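PDB 2B9S: topoisomerase I-like protein from Leishmania donovani, which probably relaxes supercoiled DNA by transiently nicking and resealing one strand, as part of a heterodimeric type IB topoisomerase captured with vanadate and nicked DNA. Local coordinates for residues 150-155 with 227-232; 23-28 with 141-146; 274-279 with 361-366. All coordinates share one frame; numbering follows the deposited sequence.

From the N terminus, contact 2 comes first: residues 23-28 pair with 141-146 and close a loop of 112 residues, about half of them helical. Shortly afterwards residues 150-155 begin contact 1, whose loop runs to 227-232 and holds strands but no helix. The two loops follow one another without crossing, yet their contacts touch, because strands 142-145 and 148-151 are neighbours in one antiparallel sheet and Leu231 packs on Cys143. Both fall in the DNA-binding fragment. Contact 3, 274-279 with 361-366, closes a third loop in series within the catalytic core, its centre about 38 Å from that of contact 1.

Contact 1. Residues 150-155 with 227-232. With nucleotides of chain A; nucleotides of chain C.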
# COMPACT_ATOMS: atom_id res chain seq x y z
N GLU D 150 21.86 6.01 -5.01
CA GLU D 150 20.39 5.98 -5.03
C GLU D 150 19.84 6.40 -3.67
O GLU D 150 20.43 6.12 -2.63
CB GLU D 150 19.86 4.58 -5.40
CG GLU D 150 20.50 3.95 -6.65
CD GLU D 150 19.87 4.38 -7.98
OE1 GLU D 150 19.08 5.36 -8.03
OE2 GLU D 150 20.19 3.75 -9.00
N GLN D 151 18.71 7.10 -3.69
CA GLN D 151 18.00 7.41 -2.45
C GLN D 151 17.38 6.13 -1.86
O GLN D 151 16.91 5.27 -2.60
CB GLN D 151 16.92 8.46 -2.69
CG GLN D 151 17.23 9.79 -2.06
CD GLN D 151 16.39 10.94 -2.61
OE1 GLN D 151 15.60 10.76 -3.54
NE2 GLN D 151 16.58 12.13 -2.05
N VAL D 152 17.43 6.03 -0.54
CA VAL D 152 16.74 5.00 0.24
C VAL D 152 15.41 5.60 0.74
O VAL D 152 15.37 6.77 1.14
CB VAL D 152 17.61 4.57 1.42
CG1 VAL D 152 16.99 3.42 2.15
CG2 VAL D 152 19.00 4.19 0.92
N ALA D 153 14.33 4.83 0.68
CA ALA D 153 13.00 5.38 0.99
C ALA D 153 12.65 5.41 2.48
O ALA D 153 12.45 6.49 3.04
CB ALA D 153 11.89 4.69 0.17
N ASN D 154 12.59 4.25 3.12
CA ASN D 154 12.11 4.18 4.51
C ASN D 154 13.20 3.74 5.50
O ASN D 154 13.04 2.77 6.24
CB ASN D 154 10.85 3.28 4.61
CG ASN D 154 11.09 1.86 4.09
OD1 ASN D 154 11.65 1.67 3.00
ND2 ASN D 154 10.69 0.86 4.87
N PHE D 155 14.32 4.47 5.50
CA PHE D 155 15.47 4.18 6.38
C PHE D 155 15.20 4.44 7.87
O PHE D 155 15.92 3.94 8.73
CB PHE D 155 16.71 4.96 5.94
CG PHE D 155 16.50 6.45 5.91
CD1 PHE D 155 16.15 7.09 4.72
CD2 PHE D 155 16.63 7.20 7.08
CE1 PHE D 155 15.95 8.47 4.71
CE2 PHE D 155 16.42 8.57 7.08
CZ PHE D 155 16.09 9.22 5.90
N LYS D 227 8.75 -6.39 7.30
CA LYS D 227 8.95 -4.99 6.88
C LYS D 227 10.35 -4.80 6.26
O LYS D 227 11.34 -5.36 6.74
CB LYS D 227 8.79 -4.04 8.08
CG LYS D 227 7.43 -4.05 8.81
CD LYS D 227 6.31 -3.53 7.91
CE LYS D 227 4.98 -3.40 8.65
NZ LYS D 227 4.99 -2.30 9.67
N TYR D 228 10.44 -3.99 5.22
CA TYR D 228 11.69 -3.84 4.48
C TYR D 228 12.04 -2.41 4.25
O TYR D 228 11.17 -1.60 3.93
CB TYR D 228 11.61 -4.47 3.10
CG TYR D 228 11.26 -5.92 3.10
CD1 TYR D 228 12.25 -6.88 3.20
CD2 TYR D 228 9.92 -6.33 2.97
CE1 TYR D 228 11.94 -8.19 3.19
CE2 TYR D 228 9.61 -7.66 2.98
CZ TYR D 228 10.62 -8.58 3.08
OH TYR D 228 10.32 -9.91 3.06
N VAL D 229 13.32 -2.11 4.41
CA VAL D 229 13.90 -0.88 3.90
C VAL D 229 14.26 -1.11 2.44
O VAL D 229 15.04 -2.00 2.10
CB VAL D 229 15.13 -0.48 4.70
CG1 VAL D 229 15.71 0.81 4.16
CG2 VAL D 229 14.79 -0.33 6.18
N MET D 230 13.67 -0.30 1.57
CA MET D 230 13.89 -0.42 0.12
C MET D 230 14.25 0.95 -0.51
O MET D 230 14.18 1.99 0.17
CB MET D 230 12.67 -1.09 -0.54
CG MET D 230 12.59 -2.63 -0.26
SD MET D 230 11.34 -3.48 -1.22
CE MET D 230 11.32 -5.19 -0.61
N LEU D 231 14.62 0.95 -1.79
CA LEU D 231 15.01 2.20 -2.48
C LEU D 231 13.83 3.11 -2.79
O LEU D 231 12.69 2.66 -2.80
CB LEU D 231 15.85 1.93 -3.75
CG LEU D 231 17.17 1.16 -3.62
CD1 LEU D 231 18.05 1.38 -4.84
CD2 LEU D 231 17.94 1.53 -2.38
N ALA D 232 14.11 4.40 -2.99
CA ALA D 232 13.10 5.39 -3.35
C ALA D 232 12.62 5.14 -4.78
O ALA D 232 13.33 4.54 -5.58
CB ALA D 232 13.67 6.79 -3.20
P DA A 7 12.82 -12.25 1.50
OP1 DA A 7 14.17 -12.65 1.04
OP2 DA A 7 12.62 -11.51 2.76
O5' DA A 7 12.17 -11.40 0.34
C5' DA A 7 12.01 -11.95 -0.94
C4' DA A 7 11.23 -10.99 -1.82
O4' DA A 7 9.82 -11.20 -1.57
C3' DA A 7 11.47 -9.49 -1.63
O3' DA A 7 11.25 -8.89 -2.89
C2' DA A 7 10.30 -9.06 -0.78
C1' DA A 7 9.22 -9.94 -1.43
N9 DA A 7 8.00 -10.05 -0.62
C8 DA A 7 7.96 -10.14 0.73
N7 DA A 7 6.76 -10.21 1.20
C5 DA A 7 5.95 -10.15 0.10
C6 DA A 7 4.56 -10.18 -0.03
N6 DA A 7 3.73 -10.27 1.03
N1 DA A 7 4.05 -10.10 -1.27
C2 DA A 7 4.90 -10.03 -2.31
N3 DA A 7 6.23 -9.98 -2.30
C4 DA A 7 6.70 -10.05 -1.05
P DA C 13 1.68 -0.28 10.27
OP1 DA C 13 1.69 0.47 11.53
OP2 DA C 13 2.42 -1.52 10.15
O5' DA C 13 0.15 -0.60 9.85
C5' DA C 13 -0.81 0.45 9.68
C4' DA C 13 -1.65 0.13 8.45
O4' DA C 13 -0.95 0.49 7.23
C3' DA C 13 -2.01 -1.34 8.29
O3' DA C 13 -3.39 -1.33 8.04
C2' DA C 13 -1.12 -1.85 7.12
C1' DA C 13 -1.01 -0.58 6.28
N9 DA C 13 0.22 -0.50 5.48
C8 DA C 13 1.49 -0.56 5.99
N7 DA C 13 2.42 -0.48 5.07
C5 DA C 13 1.70 -0.31 3.89
C6 DA C 13 2.12 -0.17 2.54
N6 DA C 13 3.40 -0.11 2.18
N1 DA C 13 1.18 -0.06 1.58
C2 DA C 13 -0.13 -0.08 1.95
N3 DA C 13 -0.64 -0.22 3.18
C4 DA C 13 0.33 -0.34 4.12
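The carboxamide of Asn154 lies against the backbone of 228-230 and bonds to it at both ends, while the Tyr228 ring turns to the DNA: C2' of DA7 of chain A sits over one face, and OP2 of the same nucleotide lies in plane at its edge. Asn154 ND2 donates to Tyr228 O at 2.7 Å, the acceptor lying in the amide plane. At the other end OD1 accepts from Met230 N at 3.2 Å, the donor tilted 22° from the carbonyl plane. With chi1 of Asn154 at 58°, its CG sits between backbone N and carbonyl carbon, bringing the amide to the strand edge. Further along, the backbones bridge Val152 with Leu231: Ala153 N donates to Met230 O (2.9 Å) and Ala232 N to Gln151 O (3.0 Å). Next to this bridge Val152 CG1 packs on Val229 CG1 at 3.5 Å. Tyr228 OH donates to OP2 of DA7 of chain A (2.8 Å). Lys227 NZ donates to DA13 of chain C OP2 (2.7 Å) and salt-bridges Glu158. Paired amide bonds thus fix the Asn154 rotation and tie the loop after strand 148-151 to residues 227-232, whose side chains grip two DNA phosphates, one on each chain.

Contact 2. Residues 23-28 with 141-146; sequences ETLAHN and RYCVWD
Leu25 brings its CD1 branch against the indole of Trp145, 3.9 Å from CE3 and oblique to the ring. With CG anti to the backbone N (chi1 -175°), the end of the Leu25 side chain leans toward strand 142-145 on the face it shares with Trp145. The indole itself meets Trp22 edge-to-face and touches Leu231. On the other face Ala26 and Val144 lie side by side. The strands run antiparallel: Leu25 and Trp145 form a non-hydrogen-bonded pair, Ala26 and Val144 a hydrogen-bonded one. In the latter Val144 N donates to Ala26 O (2.8 Å) and Ala26 N to Val144 O (3.0 Å), the oxygen that also receives a CA-H contact from Leu25. A further backbone bond, Asp146 N to Thr24 O, carries the pairing past the end of the strand.

There the carboxylate of Asp146 takes over. Its OD1 accepts from Glu23 N at 2.6 Å through the syn lone pair and from Thr24 N at 3.0 Å nearly along the C-O axis, so two successive amides converge on one oxygen. The carboxylate of Glu23 turns elsewhere, to a salt bridge with Arg20. At the opposite end the CB atoms of His27 and Cys143 meet at 3.7 Å, while the imidazole leads away and bonds through NE2 to Asn187 O. A water beyond them accepts from Asn28 N and donates to Tyr142 O, extending the link where direct pairing has stopped. These bonds join strand 25-26, outermost in its three-stranded sheet, to the central strand 142-145. The two amide donors would probably favour an ionised Asp146, and their convergence limits how far its carboxylate can swing.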
# COMPACT_ATOMS: atom_id res chain seq x y z
N GLU D 23 25.32 -6.24 -8.24
CA GLU D 23 26.68 -6.80 -8.13
C GLU D 23 27.34 -6.27 -6.87
O GLU D 23 28.05 -7.00 -6.17
CB GLU D 23 27.53 -6.45 -9.36
CG GLU D 23 27.11 -7.22 -10.61
CD GLU D 23 27.13 -8.74 -10.40
OE1 GLU D 23 28.01 -9.23 -9.64
OE2 GLU D 23 26.27 -9.44 -11.00
N THR D 24 27.10 -5.00 -6.61
CA THR D 24 27.60 -4.37 -5.40
C THR D 24 26.51 -3.55 -4.72
O THR D 24 25.67 -2.91 -5.37
CB THR D 24 28.83 -3.46 -5.67
OG1 THR D 24 28.47 -2.45 -6.61
CG2 THR D 24 30.03 -4.26 -6.18
N LEU D 25 26.54 -3.57 -3.39
CA LEU D 25 25.62 -2.81 -2.59
C LEU D 25 26.28 -2.32 -1.31
O LEU D 25 26.76 -3.11 -0.51
CB LEU D 25 24.35 -3.65 -2.29
CG LEU D 25 23.17 -3.04 -1.55
CD1 LEU D 25 22.70 -1.70 -2.15
CD2 LEU D 25 22.04 -4.07 -1.50
N ALA D 26 26.28 -1.01 -1.12
CA ALA D 26 26.81 -0.37 0.06
C ALA D 26 25.77 0.59 0.66
O ALA D 26 25.14 1.37 -0.07
CB ALA D 26 28.10 0.39 -0.28
N HIS D 27 25.61 0.55 1.97
CA HIS D 27 24.68 1.45 2.66
C HIS D 27 25.03 1.50 4.13
O HIS D 27 25.79 0.68 4.62
CB HIS D 27 23.20 1.02 2.45
CG HIS D 27 22.87 -0.33 3.01
ND1 HIS D 27 22.47 -0.52 4.32
CD2 HIS D 27 22.89 -1.56 2.44
CE1 HIS D 27 22.27 -1.81 4.53
NE2 HIS D 27 22.51 -2.46 3.40
N ASN D 28 24.45 2.47 4.83
CA ASN D 28 24.74 2.72 6.24
C ASN D 28 23.71 2.21 7.25
O ASN D 28 23.73 2.63 8.41
CB ASN D 28 24.93 4.23 6.43
CG ASN D 28 26.13 4.76 5.68
OD1 ASN D 28 27.22 4.20 5.76
ND2 ASN D 28 25.95 5.84 4.95
N ARG D 141 20.26 8.48 3.96
CA ARG D 141 19.36 8.83 2.84
C ARG D 141 19.80 8.21 1.54
O ARG D 141 19.03 8.16 0.58
CB ARG D 141 19.21 10.41 2.70
N TYR D 142 21.03 7.72 1.50
CA TYR D 142 21.60 7.21 0.25
C TYR D 142 22.31 5.90 0.40
O TYR D 142 22.84 5.59 1.47
CB TYR D 142 22.56 8.23 -0.38
CG TYR D 142 21.84 9.47 -0.84
CD1 TYR D 142 21.74 10.58 -0.02
CD2 TYR D 142 21.21 9.50 -2.08
CE1 TYR D 142 21.06 11.71 -0.43
CE2 TYR D 142 20.54 10.63 -2.50
CZ TYR D 142 20.46 11.72 -1.66
OH TYR D 142 19.78 12.85 -2.08
N CYS D 143 22.30 5.14 -0.68
CA CYS D 143 23.09 3.93 -0.79
C CYS D 143 23.81 3.95 -2.14
O CYS D 143 23.59 4.84 -2.95
CB CYS D 143 22.19 2.69 -0.64
SG CYS D 143 21.19 2.30 -2.07
N VAL D 144 24.67 2.96 -2.37
CA VAL D 144 25.34 2.84 -3.66
C VAL D 144 25.03 1.45 -4.20
O VAL D 144 25.46 0.44 -3.65
CB VAL D 144 26.90 3.14 -3.58
CG1 VAL D 144 27.56 2.97 -4.94
CG2 VAL D 144 27.16 4.55 -3.06
N TRP D 145 24.25 1.44 -5.28
CA TRP D 145 23.76 0.23 -5.92
C TRP D 145 24.47 0.14 -7.26
O TRP D 145 24.24 0.97 -8.14
CB TRP D 145 22.24 0.36 -6.12
CG TRP D 145 21.53 -0.79 -6.79
CD1 TRP D 145 21.65 -1.18 -8.10
CD2 TRP D 145 20.54 -1.65 -6.21
NE1 TRP D 145 20.84 -2.26 -8.35
CE2 TRP D 145 20.13 -2.56 -7.22
CE3 TRP D 145 19.97 -1.75 -4.93
CZ2 TRP D 145 19.16 -3.56 -6.99
CZ3 TRP D 145 19.01 -2.76 -4.69
CH2 TRP D 145 18.63 -3.65 -5.72
N ASP D 146 25.32 -0.88 -7.41
CA ASP D 146 26.15 -1.07 -8.61
C ASP D 146 26.92 0.21 -9.02
O ASP D 146 26.93 0.58 -10.20
CB ASP D 146 25.30 -1.57 -9.78
CG ASP D 146 24.96 -3.05 -9.66
OD1 ASP D 146 25.52 -3.74 -8.80
OD2 ASP D 146 24.12 -3.52 -10.46
O HOH W 1 27.57 -0.11 -5.47
O HOH W 2 22.41 4.13 3.69

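Contact 3. Residues 274-279 with 361-366; sequences VAQRAV and FDQLNP
Gln276 is the first residue of helix segment 274-279 to meet residues 361-366, and its extended side chain reaches the turn there. OE1 accepts from Gln363 N at 2.9 Å, on a lone pair in the carbonyl plane, though the N-H comes in bent (142°). On the other side of the amide, NE2 makes a weak bond to Asp362 OD1 at 3.4 Å. The amide thus engages the middle of a type I turn, Phe361 to Leu364, while CB and CG of Gln276 slide past Phe361 CD1. Within the turn Gln363 NE2 donates to Asp362 OD2 (2.9 Å), from above the carboxylate plane. Next comes Arg277, whose CB and CG are met by Leu364 CD1, at 3.9 Å from CG. With CG anti to its backbone N (chi1 174°), Leu364 sets both methyls against the helix, CD2 lying near Gln276 O. Further along, Val279 CG1 abuts the edge of the Phe361 ring, 3.9 Å from CZ. Phe350 of helix 341-351 packs on Gln276, Val279 and Phe361, and Phe283 of helix 272-287 touches that ring. Beyond the turn, Asn365 caps the start of helix 366-373, so the segment links helices 272-287, 341-351 and 366-373 within the catalytic core.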
# COMPACT_ATOMS: atom_id res chain seq x y z
N VAL D 274 -14.26 -24.18 -14.32
CA VAL D 274 -14.01 -23.45 -15.57
C VAL D 274 -15.01 -22.29 -15.77
O VAL D 274 -14.60 -21.17 -16.12
CB VAL D 274 -13.96 -24.40 -16.82
CG1 VAL D 274 -13.74 -23.62 -18.10
CG2 VAL D 274 -12.84 -25.42 -16.69
N ALA D 275 -16.30 -22.56 -15.53
CA ALA D 275 -17.35 -21.56 -15.67
C ALA D 275 -17.19 -20.41 -14.67
O ALA D 275 -17.41 -19.25 -15.02
CB ALA D 275 -18.74 -22.19 -15.54
N GLN D 276 -16.83 -20.76 -13.43
CA GLN D 276 -16.53 -19.79 -12.37
C GLN D 276 -15.29 -18.95 -12.70
O GLN D 276 -15.32 -17.71 -12.58
CB GLN D 276 -16.34 -20.50 -11.01
CG GLN D 276 -17.64 -20.95 -10.38
CD GLN D 276 -17.49 -21.48 -8.97
OE1 GLN D 276 -16.40 -21.53 -8.42
NE2 GLN D 276 -18.60 -21.87 -8.38
N ARG D 277 -14.22 -19.64 -13.11
CA ARG D 277 -12.99 -19.00 -13.64
C ARG D 277 -13.29 -17.96 -14.73
O ARG D 277 -12.70 -16.87 -14.72
CB ARG D 277 -12.01 -20.06 -14.16
CG ARG D 277 -10.58 -19.56 -14.39
CD ARG D 277 -9.65 -20.71 -14.78
NE ARG D 277 -10.03 -21.28 -16.08
CZ ARG D 277 -9.55 -22.41 -16.59
NH1 ARG D 277 -8.66 -23.15 -15.93
NH2 ARG D 277 -9.97 -22.81 -17.78
N ALA D 278 -14.22 -18.29 -15.63
CA ALA D 278 -14.68 -17.40 -16.72
C ALA D 278 -15.38 -16.12 -16.25
O ALA D 278 -15.11 -15.04 -16.77
CB ALA D 278 -15.60 -18.18 -17.68
N VAL D 279 -16.29 -16.25 -15.29
CA VAL D 279 -17.00 -15.08 -14.75
C VAL D 279 -16.04 -14.19 -13.94
O VAL D 279 -16.14 -12.95 -13.97
CB VAL D 279 -18.25 -15.52 -13.93
CG1 VAL D 279 -18.97 -14.34 -13.30
CG2 VAL D 279 -19.22 -16.31 -14.82
N PHE D 361 -17.65 -17.87 -5.79
CA PHE D 361 -16.68 -18.68 -6.52
C PHE D 361 -15.99 -19.69 -5.61
O PHE D 361 -14.78 -19.69 -5.49
CB PHE D 361 -15.66 -17.81 -7.26
CG PHE D 361 -16.29 -16.76 -8.15
CD1 PHE D 361 -17.11 -17.13 -9.22
CD2 PHE D 361 -16.07 -15.39 -7.89
CE1 PHE D 361 -17.70 -16.16 -10.03
CE2 PHE D 361 -16.65 -14.42 -8.69
CZ PHE D 361 -17.46 -14.80 -9.77
N ASP D 362 -16.77 -20.58 -5.00
CA ASP D 362 -16.26 -21.58 -4.07
C ASP D 362 -15.28 -22.61 -4.68
O ASP D 362 -14.51 -23.25 -3.96
CB ASP D 362 -17.42 -22.28 -3.33
CG ASP D 362 -18.18 -23.29 -4.20
OD1 ASP D 362 -18.85 -22.90 -5.20
OD2 ASP D 362 -18.11 -24.49 -3.84
N GLN D 363 -15.33 -22.74 -6.00
CA GLN D 363 -14.48 -23.67 -6.74
C GLN D 363 -13.35 -22.95 -7.51
O GLN D 363 -12.74 -23.53 -8.42
CB GLN D 363 -15.35 -24.51 -7.69
CG GLN D 363 -16.39 -25.41 -6.97
CD GLN D 363 -15.75 -26.39 -6.01
OE1 GLN D 363 -14.82 -27.10 -6.38
NE2 GLN D 363 -16.25 -26.44 -4.77
N LEU D 364 -13.07 -21.70 -7.15
CA LEU D 364 -12.01 -20.89 -7.78
C LEU D 364 -11.13 -20.12 -6.76
O LEU D 364 -11.64 -19.34 -5.96
CB LEU D 364 -12.62 -19.86 -8.76
CG LEU D 364 -11.67 -18.84 -9.41
CD1 LEU D 364 -10.76 -19.48 -10.48
CD2 LEU D 364 -12.42 -17.67 -9.97
N ASN D 365 -9.81 -20.31 -6.82
CA ASN D 365 -8.90 -19.46 -6.04
C ASN D 365 -7.94 -18.65 -6.94
O ASN D 365 -7.85 -18.93 -8.12
CB ASN D 365 -8.15 -20.27 -4.94
CG ASN D 365 -7.16 -21.25 -5.51
OD1 ASN D 365 -6.38 -20.93 -6.42
ND2 ASN D 365 -7.17 -22.47 -4.97
N PRO D 366 -7.29 -17.60 -6.38
CA PRO D 366 -6.40 -16.75 -7.21
C PRO D 366 -5.27 -17.50 -7.92
O PRO D 366 -4.93 -17.16 -9.05
CB PRO D 366 -5.87 -15.73 -6.20
CG PRO D 366 -6.99 -15.63 -5.17
CD PRO D 366 -7.38 -17.07 -5.00